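Local coordinates for protein cytochrome P450 268A2 Cyp268A2 (Mycobacterium marinum, PDB 6BLD) that belongs to the cytochrome P450 family and holds a haem group, protoporphyrin IX with iron, inside a largely helical fold, at residues S31-L36 with V333-S338. Sequence-based numbering, arbitrary orientation.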
# COMPACT_ATOMS: atom_id res chain seq x y z
N SER A 31 13.31 -5.20 -15.93
CA SER A 31 13.76 -5.41 -17.31
C SER A 31 12.57 -5.56 -18.25
O SER A 31 12.66 -5.18 -19.43
CB SER A 31 14.68 -6.62 -17.39
OG SER A 31 14.17 -7.70 -16.63
N SER A 32 11.46 -6.13 -17.77
CA SER A 32 10.24 -6.16 -18.56
C SER A 32 9.57 -4.80 -18.59
O SER A 32 9.10 -4.36 -19.65
CB SER A 32 9.28 -7.21 -17.99
OG SER A 32 9.75 -8.53 -18.26
N PHE A 33 9.51 -4.11 -17.45
CA PHE A 33 8.95 -2.76 -17.41
C PHE A 33 9.77 -1.79 -18.24
O PHE A 33 9.22 -0.84 -18.81
CB PHE A 33 8.85 -2.27 -15.97
CG PHE A 33 7.83 -3.00 -15.14
CD1 PHE A 33 6.56 -3.26 -15.65
CD2 PHE A 33 8.12 -3.42 -13.86
CE1 PHE A 33 5.62 -3.93 -14.90
CE2 PHE A 33 7.18 -4.09 -13.10
CZ PHE A 33 5.93 -4.35 -13.62
N SER A 34 11.09 -2.00 -18.31
CA SER A 34 11.95 -1.08 -19.05
C SER A 34 11.67 -1.13 -20.54
O SER A 34 11.55 -0.09 -21.20
CB SER A 34 13.42 -1.39 -18.76
OG SER A 34 14.27 -0.48 -19.44
N GLU A 35 11.57 -2.34 -21.10
CA GLU A 35 11.31 -2.47 -22.54
C GLU A 35 9.94 -1.91 -22.90
O GLU A 35 9.78 -1.26 -23.94
CB GLU A 35 11.42 -3.93 -22.97
CG GLU A 35 10.96 -4.17 -24.41
CD GLU A 35 11.20 -5.58 -24.88
OE1 GLU A 35 10.54 -6.01 -25.86
OE2 GLU A 35 12.06 -6.27 -24.29
N LEU A 36 8.94 -2.16 -22.05
CA LEU A 36 7.61 -1.61 -22.30
C LEU A 36 7.63 -0.09 -22.25
O LEU A 36 7.14 0.58 -23.16
CB LEU A 36 6.61 -2.18 -21.28
CG LEU A 36 6.28 -3.66 -21.43
CD1 LEU A 36 5.35 -4.11 -20.33
CD2 LEU A 36 5.68 -3.94 -22.80
N VAL A 333 -4.36 -0.95 -15.85
CA VAL A 333 -3.58 -1.27 -14.66
C VAL A 333 -2.37 -0.34 -14.59
O VAL A 333 -1.62 -0.21 -15.57
CB VAL A 333 -3.14 -2.74 -14.65
CG1 VAL A 333 -2.27 -3.04 -13.43
CG2 VAL A 333 -4.36 -3.65 -14.68
N MET A 334 -2.17 0.28 -13.44
CA MET A 334 -1.05 1.18 -13.19
C MET A 334 0.04 0.42 -12.44
O MET A 334 -0.22 -0.17 -11.39
CB MET A 334 -1.51 2.38 -12.37
CG MET A 334 -2.53 3.26 -13.08
SD MET A 334 -2.81 4.79 -12.20
CE MET A 334 -4.37 4.51 -11.41
N PHE A 335 1.25 0.42 -12.99
CA PHE A 335 2.38 -0.29 -12.40
C PHE A 335 3.29 0.75 -11.74
O PHE A 335 4.19 1.30 -12.37
CB PHE A 335 3.11 -1.12 -13.44
CG PHE A 335 2.31 -2.30 -13.93
CD1 PHE A 335 2.31 -3.49 -13.23
CD2 PHE A 335 1.53 -2.20 -15.08
CE1 PHE A 335 1.57 -4.58 -13.67
CE2 PHE A 335 0.79 -3.28 -15.52
CZ PHE A 335 0.81 -4.47 -14.82
N TYR A 336 3.04 1.01 -10.46
CA TYR A 336 3.73 2.08 -9.75
C TYR A 336 5.24 1.84 -9.67
O TYR A 336 6.02 2.80 -9.69
CB TYR A 336 3.15 2.24 -8.35
CG TYR A 336 1.67 2.54 -8.33
CD1 TYR A 336 0.78 1.71 -7.65
CD2 TYR A 336 1.15 3.66 -8.98
CE1 TYR A 336 -0.57 1.99 -7.62
CE2 TYR A 336 -0.20 3.94 -8.95
CZ TYR A 336 -1.06 3.10 -8.28
OH TYR A 336 -2.40 3.39 -8.25
N ALA A 337 5.66 0.58 -9.56
CA ALA A 337 7.09 0.29 -9.53
C ALA A 337 7.75 0.65 -10.86
O ALA A 337 8.91 1.07 -10.88
CB ALA A 337 7.33 -1.18 -9.20
N SER A 338 7.04 0.47 -11.97
CA SER A 338 7.57 0.90 -13.26
C SER A 338 7.60 2.42 -13.36
O SER A 338 8.58 2.99 -13.85
CB SER A 338 6.74 0.31 -14.39
OG SER A 338 7.17 0.80 -15.65
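Phe-33 meets Phe-335 and Ser-338 where, in this cytochrome P450 fold, an N-terminal helix (26-39) packs on the end of a strand of the mixed beta-sheet. That strand, 331-335, runs directly into the short helix 336-339, with Phe-335 at the N-cap position, so one aromatic side chain can touch both elements. The evidence for close packing lies at two places on the Phe-33 ring. Near its root, CB of Ser-338 sits over one face, 4.0 Å from the ring centroid and 28° off the normal, a CH-pi contact. At the far end, CE1 of Phe-33 comes to 3.7 Å from CD1 of Phe-335, and CZ approaches the same carbon. The ring planes meet at 44° with centroids 5.3 Å apart, an oblique pair. In Phe-335, CG lies beside the backbone N and anti to the carbonyl carbon (chi1 -69°), which brings the CG-CD1 side of the ring to Phe-33; CG1 of Val-333 lies over a face of the Phe-335 ring, toward its rim. Phe-88 makes an edge-to-face contact with Phe-335, and Phe-61 and Ala-63 of strand 61-64 also touch it.

On the loose side of helix 26-39, Ser-31 and Glu-35 are exposed, Ser-34 turns away, and none of the three touches segment 333-338. No hydrogen bond joins the two segments; of the 179 Å² buried between them, about half belongs to Phe-33, the rest mainly to Ser-338 and Phe-335. The hydroxyl of Ser-338 is buried but satisfied by the carbonyl of Thr-65 and by NH1 of Arg-37, while the same OG rests 3.5 Å from CB of Phe-33.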